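PDB 6J2P: COMPASS component SPP1 from Saccharomyces cerevisiae S288c, which recognises the methylated histone H3 tail through its PHD finger as a subunit of the Set1C/COMPASS histone methyltransferase complex. Local coordinates for residues D25-C30 against D46-F51; L38-D43 against F65-P70; E58-L63 against D100-C105. All blocks are in the same frame, centred on the assembly; numbering follows the deposited sequence.

Contact 1 (D25-C30 against D46-F51). With ZN (zinc ion), chain K.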
loop_
_atom_site.group_PDB
_atom_site.type_symbol
_atom_site.label_atom_id
_atom_site.label_comp_id
_atom_site.label_asym_id
_atom_site.label_seq_id
_atom_site.Cartn_x
_atom_site.Cartn_y
_atom_site.Cartn_z
ATOM N N ASP A 25 -15.616 -12.931 -10.340
ATOM C CA ASP A 25 -14.536 -13.110 -9.379
ATOM C C ASP A 25 -14.551 -11.994 -8.345
ATOM O O ASP A 25 -14.895 -10.846 -8.643
ATOM C CB ASP A 25 -13.183 -13.145 -10.088
ATOM C CG ASP A 25 -13.194 -14.027 -11.314
ATOM O OD1 ASP A 25 -13.921 -15.043 -11.311
ATOM O OD2 ASP A 25 -12.479 -13.700 -12.284
ATOM N N VAL A 26 -14.163 -12.347 -7.122
ATOM C CA VAL A 26 -14.232 -11.462 -5.971
ATOM C C VAL A 26 -12.855 -11.369 -5.329
ATOM O O VAL A 26 -11.965 -12.186 -5.582
ATOM C CB VAL A 26 -15.289 -11.935 -4.958
ATOM C CG1 VAL A 26 -16.683 -11.680 -5.524
ATOM C CG2 VAL A 26 -15.082 -13.422 -4.643
ATOM N N TYR A 27 -12.673 -10.331 -4.516
ATOM C CA TYR A 27 -11.394 -10.076 -3.869
ATOM C C TYR A 27 -11.642 -9.511 -2.476
ATOM O O TYR A 27 -12.787 -9.315 -2.060
ATOM C CB TYR A 27 -10.535 -9.113 -4.695
ATOM C CG TYR A 27 -10.273 -9.562 -6.111
ATOM C CD1 TYR A 27 -11.119 -9.189 -7.147
ATOM C CD2 TYR A 27 -9.171 -10.351 -6.416
ATOM C CE1 TYR A 27 -10.881 -9.594 -8.447
ATOM C CE2 TYR A 27 -8.923 -10.759 -7.713
ATOM C CZ TYR A 27 -9.781 -10.378 -8.725
ATOM O OH TYR A 27 -9.539 -10.783 -10.016
ATOM N N CYS A 28 -10.549 -9.257 -1.754
ATOM C CA CYS A 28 -10.583 -8.507 -0.500
ATOM C C CYS A 28 -11.324 -9.246 0.610
ATOM O O CYS A 28 -11.794 -10.372 0.415
ATOM C CB CYS A 28 -11.212 -7.127 -0.732
ATOM S SG CYS A 28 -11.007 -5.949 0.614
ATOM N N ILE A 29 -11.409 -8.623 1.787
ATOM C CA ILE A 29 -12.176 -9.195 2.889
ATOM C C ILE A 29 -13.674 -9.036 2.676
ATOM O O ILE A 29 -14.461 -9.795 3.258
ATOM C CB ILE A 29 -11.770 -8.558 4.229
ATOM C CG1 ILE A 29 -11.609 -7.044 4.072
ATOM C CG2 ILE A 29 -10.485 -9.181 4.750
ATOM C CD1 ILE A 29 -11.436 -6.306 5.382
ATOM N N CYS A 30 -14.088 -8.065 1.856
ATOM C CA CYS A 30 -15.493 -7.886 1.511
ATOM C C CYS A 30 -15.993 -8.943 0.537
ATOM O O CYS A 30 -17.208 -9.151 0.440
ATOM C CB CYS A 30 -15.708 -6.494 0.909
ATOM S SG CYS A 30 -14.767 -6.183 -0.617
ATOM N N ASP A 46 -1.910 -14.115 -2.824
ATOM C CA ASP A 46 -1.984 -13.311 -4.038
ATOM C C ASP A 46 -3.367 -12.694 -4.213
ATOM O O ASP A 46 -3.927 -12.680 -5.312
ATOM C CB ASP A 46 -1.604 -14.136 -5.263
ATOM C CG ASP A 46 -1.089 -13.278 -6.401
ATOM O OD1 ASP A 46 -1.857 -13.024 -7.352
ATOM O OD2 ASP A 46 0.081 -12.846 -6.335
ATOM N N ASP A 47 -3.932 -12.173 -3.128
ATOM C CA ASP A 47 -5.237 -11.534 -3.169
ATOM C C ASP A 47 -5.086 -10.022 -3.337
ATOM O O ASP A 47 -3.982 -9.470 -3.313
ATOM C CB ASP A 47 -6.033 -11.858 -1.902
ATOM C CG ASP A 47 -7.531 -11.903 -2.148
ATOM O OD1 ASP A 47 -8.273 -12.328 -1.235
ATOM O OD2 ASP A 47 -7.968 -11.513 -3.251
ATOM N N TRP A 48 -6.221 -9.352 -3.515
ATOM C CA TRP A 48 -6.265 -7.909 -3.693
ATOM C C TRP A 48 -7.322 -7.328 -2.767
ATOM O O TRP A 48 -8.388 -7.918 -2.588
ATOM C CB TRP A 48 -6.558 -7.535 -5.150
ATOM C CG TRP A 48 -5.446 -7.917 -6.072
ATOM C CD1 TRP A 48 -5.204 -9.155 -6.595
ATOM C CD2 TRP A 48 -4.410 -7.062 -6.567
ATOM N NE1 TRP A 48 -4.085 -9.121 -7.391
ATOM C CE2 TRP A 48 -3.579 -7.847 -7.392
ATOM C CE3 TRP A 48 -4.108 -5.708 -6.400
ATOM C CZ2 TRP A 48 -2.465 -7.324 -8.045
ATOM C CZ3 TRP A 48 -3.000 -5.190 -7.047
ATOM C CH2 TRP A 48 -2.192 -5.996 -7.861
ATOM N N PHE A 49 -7.018 -6.172 -2.181
ATOM C CA PHE A 49 -7.837 -5.603 -1.121
ATOM C C PHE A 49 -8.083 -4.124 -1.379
ATOM O O PHE A 49 -7.159 -3.383 -1.730
ATOM C CB PHE A 49 -7.169 -5.800 0.251
ATOM C CG PHE A 49 -6.893 -7.241 0.583
ATOM C CD1 PHE A 49 -7.775 -7.965 1.366
ATOM C CD2 PHE A 49 -5.753 -7.871 0.108
ATOM C CE1 PHE A 49 -7.531 -9.289 1.666
ATOM C CE2 PHE A 49 -5.502 -9.196 0.405
ATOM C CZ PHE A 49 -6.395 -9.907 1.183
ATOM N N HIS A 50 -9.332 -3.703 -1.197
ATOM C CA HIS A 50 -9.693 -2.305 -1.391
ATOM C C HIS A 50 -9.083 -1.435 -0.300
ATOM O O HIS A 50 -8.991 -1.839 0.862
ATOM C CB HIS A 50 -11.212 -2.139 -1.393
ATOM C CG HIS A 50 -11.907 -2.929 -2.458
ATOM N ND1 HIS A 50 -12.691 -4.026 -2.176
ATOM C CD2 HIS A 50 -11.935 -2.782 -3.803
ATOM C CE1 HIS A 50 -13.172 -4.522 -3.303
ATOM N NE2 HIS A 50 -12.726 -3.787 -4.304
ATOM N N PHE A 51 -8.660 -0.228 -0.689
ATOM C CA PHE A 51 -8.188 0.743 0.292
ATOM C C PHE A 51 -9.269 1.051 1.318
ATOM O O PHE A 51 -9.002 1.084 2.525
ATOM C CB PHE A 51 -7.753 2.028 -0.411
ATOM C CG PHE A 51 -6.285 2.110 -0.687
ATOM C CD1 PHE A 51 -5.512 3.096 -0.100
ATOM C CD2 PHE A 51 -5.675 1.214 -1.542
ATOM C CE1 PHE A 51 -4.156 3.185 -0.358
ATOM C CE2 PHE A 51 -4.320 1.307 -1.812
ATOM C CZ PHE A 51 -3.558 2.284 -1.209
HETATM ZN ZN ZN K . -12.955 -4.759 -0.253
#

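Contact 2 (L38-D43 against F65-P70). With ZN (zinc ion), chain I.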
loop_
_atom_site.group_PDB
_atom_site.type_symbol
_atom_site.label_atom_id
_atom_site.label_comp_id
_atom_site.label_asym_id
_atom_site.label_seq_id
_atom_site.Cartn_x
_atom_site.Cartn_y
_atom_site.Cartn_z
ATOM N N LEU A 38 -9.448 1.612 -6.159
ATOM C CA LEU A 38 -8.034 1.435 -5.862
ATOM C C LEU A 38 -7.818 0.291 -4.876
ATOM O O LEU A 38 -8.549 0.150 -3.891
ATOM C CB LEU A 38 -7.468 2.745 -5.313
ATOM C CG LEU A 38 -6.156 2.765 -4.538
ATOM C CD1 LEU A 38 -4.971 2.801 -5.487
ATOM C CD2 LEU A 38 -6.134 3.964 -3.601
ATOM N N MET A 39 -6.801 -0.529 -5.146
ATOM C CA MET A 39 -6.556 -1.742 -4.376
ATOM C C MET A 39 -5.060 -1.990 -4.229
ATOM O O MET A 39 -4.243 -1.462 -4.988
ATOM C CB MET A 39 -7.215 -2.961 -5.034
ATOM C CG MET A 39 -8.708 -3.074 -4.797
ATOM S SD MET A 39 -9.399 -4.586 -5.498
ATOM C CE MET A 39 -9.172 -4.266 -7.240
ATOM N N VAL A 40 -4.709 -2.810 -3.233
ATOM C CA VAL A 40 -3.354 -3.326 -3.060
ATOM C C VAL A 40 -3.395 -4.836 -3.220
ATOM O O VAL A 40 -4.387 -5.489 -2.887
ATOM C CB VAL A 40 -2.724 -2.982 -1.690
ATOM C CG1 VAL A 40 -1.204 -3.075 -1.764
ATOM C CG2 VAL A 40 -3.158 -1.631 -1.210
ATOM N N GLY A 41 -2.291 -5.393 -3.715
ATOM C CA GLY A 41 -2.101 -6.831 -3.744
ATOM C C GLY A 41 -1.264 -7.265 -2.566
ATOM O O GLY A 41 -0.192 -6.708 -2.307
ATOM N N CYS A 42 -1.765 -8.257 -1.833
ATOM C CA CYS A 42 -1.019 -8.797 -0.709
ATOM C C CYS A 42 0.205 -9.558 -1.206
ATOM O O CYS A 42 0.231 -10.080 -2.324
ATOM C CB CYS A 42 -1.901 -9.713 0.135
ATOM S SG CYS A 42 -1.137 -10.250 1.691
ATOM N N ASP A 43 1.234 -9.609 -0.363
ATOM C CA ASP A 43 2.459 -10.315 -0.709
ATOM C C ASP A 43 2.546 -11.707 -0.095
ATOM O O ASP A 43 3.334 -12.529 -0.575
ATOM C CB ASP A 43 3.682 -9.488 -0.291
ATOM C CG ASP A 43 3.933 -8.312 -1.223
ATOM O OD1 ASP A 43 3.814 -8.492 -2.454
ATOM O OD2 ASP A 43 4.247 -7.208 -0.728
ATOM N N PHE A 65 5.531 0.115 0.806
ATOM C CA PHE A 65 6.606 -0.671 0.208
ATOM C C PHE A 65 6.162 -2.106 -0.044
ATOM O O PHE A 65 6.334 -2.634 -1.148
ATOM C CB PHE A 65 7.848 -0.642 1.103
ATOM C CG PHE A 65 9.020 -1.393 0.533
ATOM C CD1 PHE A 65 9.699 -0.910 -0.574
ATOM C CD2 PHE A 65 9.439 -2.586 1.102
ATOM C CE1 PHE A 65 10.775 -1.601 -1.101
ATOM C CE2 PHE A 65 10.514 -3.280 0.580
ATOM C CZ PHE A 65 11.184 -2.787 -0.524
ATOM N N SER A 66 5.589 -2.751 0.970
ATOM C CA SER A 66 5.056 -4.101 0.833
ATOM C C SER A 66 3.863 -4.237 1.765
ATOM O O SER A 66 3.960 -3.909 2.952
ATOM C CB SER A 66 6.117 -5.159 1.156
ATOM O OG SER A 66 6.704 -4.925 2.424
ATOM N N PHE A 67 2.747 -4.711 1.229
ATOM C CA PHE A 67 1.511 -4.824 1.988
ATOM C C PHE A 67 1.247 -6.277 2.360
ATOM O O PHE A 67 1.507 -7.193 1.574
ATOM C CB PHE A 67 0.330 -4.266 1.191
ATOM C CG PHE A 67 -1.004 -4.524 1.827
ATOM C CD1 PHE A 67 -1.419 -3.787 2.924
ATOM C CD2 PHE A 67 -1.842 -5.508 1.328
ATOM C CE1 PHE A 67 -2.649 -4.026 3.514
ATOM C CE2 PHE A 67 -3.071 -5.752 1.913
ATOM C CZ PHE A 67 -3.474 -5.010 3.008
ATOM N N TYR A 68 0.729 -6.476 3.570
ATOM C CA TYR A 68 0.333 -7.792 4.053
ATOM C C TYR A 68 -1.049 -7.675 4.676
ATOM O O TYR A 68 -1.243 -6.900 5.619
ATOM C CB TYR A 68 1.348 -8.341 5.059
ATOM C CG TYR A 68 2.624 -8.826 4.410
ATOM C CD1 TYR A 68 2.655 -10.024 3.707
ATOM C CD2 TYR A 68 3.795 -8.082 4.488
ATOM C CE1 TYR A 68 3.816 -10.473 3.106
ATOM C CE2 TYR A 68 4.962 -8.522 3.889
ATOM C CZ TYR A 68 4.966 -9.719 3.199
ATOM O OH TYR A 68 6.122 -10.165 2.600
ATOM N N CYS A 69 -2.004 -8.438 4.142
ATOM C CA CYS A 69 -3.384 -8.344 4.583
ATOM C C CYS A 69 -3.512 -8.798 6.038
ATOM O O CYS A 69 -2.618 -9.464 6.568
ATOM C CB CYS A 69 -4.281 -9.183 3.673
ATOM S SG CYS A 69 -4.194 -10.967 3.922
ATOM N N PRO A 70 -4.608 -8.432 6.710
ATOM C CA PRO A 70 -4.766 -8.837 8.118
ATOM C C PRO A 70 -4.714 -10.338 8.331
ATOM O O PRO A 70 -4.244 -10.789 9.384
ATOM C CB PRO A 70 -6.139 -8.261 8.499
ATOM C CG PRO A 70 -6.815 -7.954 7.195
ATOM C CD PRO A 70 -5.710 -7.557 6.276
HETATM ZN ZN ZN I . -2.697 -12.005 2.155
#

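Contact 3 (E58-L63 against D100-C105). With ZN (zinc ion), chain J.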
loop_
_atom_site.group_PDB
_atom_site.type_symbol
_atom_site.label_atom_id
_atom_site.label_comp_id
_atom_site.label_asym_id
_atom_site.label_seq_id
_atom_site.Cartn_x
_atom_site.Cartn_y
_atom_site.Cartn_z
ATOM N N GLU A 58 -6.681 7.080 0.716
ATOM C CA GLU A 58 -6.298 6.910 -0.682
ATOM C C GLU A 58 -5.044 7.705 -1.030
ATOM O O GLU A 58 -4.261 7.285 -1.891
ATOM C CB GLU A 58 -7.465 7.315 -1.589
ATOM C CG GLU A 58 -7.130 7.395 -3.075
ATOM C CD GLU A 58 -8.259 6.895 -3.960
ATOM O OE1 GLU A 58 -9.159 6.198 -3.445
ATOM O OE2 GLU A 58 -8.242 7.199 -5.173
ATOM N N GLN A 59 -4.826 8.843 -0.365
ATOM C CA GLN A 59 -3.670 9.678 -0.674
ATOM C C GLN A 59 -2.350 8.982 -0.366
ATOM O O GLN A 59 -1.318 9.359 -0.934
ATOM C CB GLN A 59 -3.760 10.999 0.092
ATOM C CG GLN A 59 -4.212 10.858 1.534
ATOM C CD GLN A 59 -4.235 12.186 2.267
ATOM O OE1 GLN A 59 -3.992 13.238 1.673
ATOM N NE2 GLN A 59 -4.523 12.144 3.564
ATOM N N PHE A 60 -2.355 7.980 0.512
ATOM C CA PHE A 60 -1.169 7.164 0.770
ATOM C C PHE A 60 -0.961 6.098 -0.300
ATOM O O PHE A 60 -0.526 4.984 0.001
ATOM C CB PHE A 60 -1.270 6.523 2.154
ATOM C CG PHE A 60 -1.465 7.505 3.275
ATOM C CD1 PHE A 60 -1.087 8.832 3.138
ATOM C CD2 PHE A 60 -2.018 7.092 4.479
ATOM C CE1 PHE A 60 -1.268 9.731 4.174
ATOM C CE2 PHE A 60 -2.200 7.986 5.520
ATOM C CZ PHE A 60 -1.823 9.307 5.368
ATOM N N LYS A 61 -1.266 6.427 -1.557
ATOM C CA LYS A 61 -1.304 5.422 -2.615
ATOM C C LYS A 61 0.078 4.843 -2.895
ATOM O O LYS A 61 0.217 3.635 -3.117
ATOM C CB LYS A 61 -1.896 6.037 -3.884
ATOM C CG LYS A 61 -2.029 5.079 -5.056
ATOM C CD LYS A 61 -1.966 5.823 -6.387
ATOM C CE LYS A 61 -2.750 7.133 -6.343
ATOM N NZ LYS A 61 -4.202 6.931 -6.066
ATOM N N ASP A 62 1.110 5.685 -2.889
ATOM C CA ASP A 62 2.458 5.263 -3.247
ATOM C C ASP A 62 3.407 5.280 -2.054
ATOM O O ASP A 62 4.626 5.353 -2.237
ATOM C CB ASP A 62 3.000 6.137 -4.379
ATOM C CG ASP A 62 2.000 6.308 -5.514
ATOM O OD1 ASP A 62 1.637 5.292 -6.146
ATOM O OD2 ASP A 62 1.576 7.457 -5.770
ATOM N N LEU A 63 2.873 5.205 -0.836
ATOM C CA LEU A 63 3.677 5.194 0.377
ATOM C C LEU A 63 3.788 3.807 0.998
ATOM O O LEU A 63 4.220 3.686 2.149
ATOM C CB LEU A 63 3.102 6.180 1.395
ATOM C CG LEU A 63 3.315 7.649 1.030
ATOM C CD1 LEU A 63 2.667 8.576 2.051
ATOM C CD2 LEU A 63 4.802 7.939 0.896
ATOM N N ASP A 100 2.783 19.081 1.701
ATOM C CA ASP A 100 1.830 18.909 0.611
ATOM C C ASP A 100 2.009 17.565 -0.086
ATOM O O ASP A 100 1.021 16.908 -0.433
ATOM C CB ASP A 100 1.980 20.045 -0.400
ATOM C CG ASP A 100 1.085 21.224 -0.087
ATOM O OD1 ASP A 100 0.442 21.748 -1.020
ATOM O OD2 ASP A 100 1.025 21.624 1.093
ATOM N N CYS A 101 3.254 17.145 -0.294
ATOM C CA CYS A 101 3.527 15.962 -1.098
ATOM C C CYS A 101 3.187 14.689 -0.334
ATOM O O CYS A 101 3.347 14.615 0.885
ATOM C CB CYS A 101 4.997 15.943 -1.519
ATOM S SG CYS A 101 5.312 15.087 -3.076
ATOM N N TYR A 102 2.710 13.678 -1.062
ATOM C CA TYR A 102 2.463 12.360 -0.487
ATOM C C TYR A 102 3.120 11.272 -1.328
ATOM O O TYR A 102 2.628 10.142 -1.394
ATOM C CB TYR A 102 0.965 12.100 -0.324
ATOM C CG TYR A 102 0.335 12.931 0.772
ATOM C CD1 TYR A 102 0.415 12.537 2.103
ATOM C CD2 TYR A 102 -0.324 14.119 0.478
ATOM C CE1 TYR A 102 -0.153 13.300 3.111
ATOM C CE2 TYR A 102 -0.894 14.888 1.477
ATOM C CZ TYR A 102 -0.805 14.476 2.790
ATOM O OH TYR A 102 -1.373 15.242 3.782
ATOM N N LYS A 103 4.245 11.610 -1.984
ATOM C CA LYS A 103 5.124 10.781 -2.790
ATOM C C LYS A 103 6.281 10.257 -1.945
ATOM O O LYS A 103 6.742 10.935 -1.021
ATOM C CB LYS A 103 5.677 11.580 -3.978
ATOM C CG LYS A 103 5.037 11.241 -5.322
ATOM C CD LYS A 103 3.536 11.496 -5.305
ATOM C CE LYS A 103 3.220 12.975 -5.169
ATOM N NZ LYS A 103 1.797 13.203 -4.784
ATOM N N PRO A 104 6.771 9.051 -2.225
ATOM C CA PRO A 104 7.847 8.488 -1.402
ATOM C C PRO A 104 9.172 9.198 -1.636
ATOM O O PRO A 104 9.452 9.701 -2.727
ATOM C CB PRO A 104 7.914 7.027 -1.858
ATOM C CG PRO A 104 7.400 7.053 -3.256
ATOM C CD PRO A 104 6.345 8.125 -3.290
ATOM N N CYS A 105 9.993 9.227 -0.588
ATOM C CA CYS A 105 11.318 9.823 -0.678
ATOM C C CYS A 105 12.224 9.005 -1.595
ATOM O O CYS A 105 11.982 7.825 -1.862
ATOM C CB CYS A 105 11.963 9.922 0.706
ATOM S SG CYS A 105 11.321 11.218 1.783
HETATM ZN ZN ZN J . 7.644 15.799 -2.697
#

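Contact 1 (D25-C30 against D46-F51)
Tyr27 and Trp48 lie side by side and point the same way, yet their rings stand at right angles. The Trp48 indole turns an edge toward the Tyr27 face in an offset edge-to-face pair, with the centroids of the phenol and the five-membered ring 5.8 Å apart and the planes at 90°. Tyr27 has CG beside its backbone N and anti to the carbonyl carbon (chi1 -57°), the setting in which CD2 of its ring meets Trp48 CB. Asp47 comes up at the rim of the phenol: its OD2 sits near the ring plane, 3.6 Å from Tyr27 CD2, and accepts a hydrogen bond from Trp48 N that arrives from above the carboxylate plane. Both aromatic side chains pack on the modified side chain of the bound peptide, consistent with the aromatic cage by which PHD fingers hold trimethyl-lysine. Directly after Tyr27 the same two segments build the first zinc site of the PHD finger. Cys28 SG, Cys30 SG and His50 ND1 bind the zinc ion, the histidine nitrogen at 2.1 Å, and Cys53 completes the site. Cys30 SG lies in the plane of the imidazole at its edge, 3.4 Å from His50 ND1. Cys28 SG has a second tie, a hydrogen bond from His50 N (3.3 Å, 153° at the hydrogen), which probably tempers the negative charge on the thiolate. Phe49 brings its CD1 to 3.4 Å from Cys28 CA, while its CE1 reaches toward Ile29 CG2.

Contact 2 (L38-D43 against F65-P70)
Cys42 SG is gripped by several partners: it binds the zinc ion at 2.4 Å, accepts a hydrogen bond from Cys69 N, and has a further hydrogen bond to a neighbour just beyond the two segments. The bond from Cys69 is nearly straight, 171° at the hydrogen, with N and SG 3.2 Å apart. Cys69 SG binds the same metal, and Cys45 and Cys72 complete this second zinc site of the PHD finger. One residue along, Asp43 N donates to Phe67 O at 3.1 Å, so the chain just past strand 39-41 is tied to segment 65-70 by backbone as well as metal. Phe67 has CG anti to its own nitrogen (chi1 172°), turning the ring toward Val40 and Cys42. Val40 crosses it obliquely, CG1 meeting Phe67 CB at 3.5 Å, and Cys42 CA lies at the ring edge. Tyr68 CE1 rests 3.5 Å from Asp43 CB. The carboxylate of Asp43 makes a salt bridge with a basic side chain of the bound peptide, and Cys42 O accepts a hydrogen bond from a basic side chain of that peptide. With the metal and more than one hydrogen bond sharing Cys42 SG, the thiolate's charge is probably spread, while the carboxylate of the next residue, Asp43, is committed to the histone tail.

Contact 3 (E58-L63 against D100-C105)
Tyr102 buries far more surface here than any other residue, its ring lying against the loop 58-63. Gln59 crosses it obliquely: OE1 sits over one face, 3.5 Å above the ring plane and offset toward the rim, nearest Tyr102 CE2, and the amide and phenol planes are 37° apart. The first torsion of Gln59 (chi1 42°) sets CG between its backbone N and carbonyl carbon, and the chain then runs out extended to reach the phenol. Phe60 reaches the same ring with CE1, 3.9 Å from Tyr102 CD1, the latter atom lying in the plane of the Phe60 ring at its edge. Leu63 and Asp62 are next in buried area. Leu63 CG approaches Tyr102 O at 3.5 Å, and the proline ring rests against the Asp62 carbonyl, with Pro104 CG 3.4 Å from Asp62 O. Residues 60-63 form a type I beta turn of the PHD finger, whereas 100-105 belong to the unconventional C3H zinc finger, whose zinc ion is bound by Cys101. Close by, Leu63 is backbone-bonded to Lys93, but between these two segments the touching pairs are apolar or carbon-to-oxygen, so here they meet chiefly through van der Waals packing.

Contacts 1 and 2, their centres about 10 Å apart, share one antiparallel sheet: Phe49 N probably bonds Val40 O at 2.8 Å, and Asp47 O probably bonds Cys42 N at 2.9 Å. Their segments alternate along the chain, the interleaving expected of the cross-brace zinc topology of PHD fingers. The histone peptide meets both, its modified side chain packing on Tyr27, Trp48 and Met39 while its backbone forms hydrogen bonds with Met39 and Gly41. Contact 3 lies about 15 Å from contact 2 and 22 Å from contact 1, centre to centre, where the C3H finger joins. Leu38 of contact 2 packs on Glu58 of contact 3, CD2 to CG 3.6 Å.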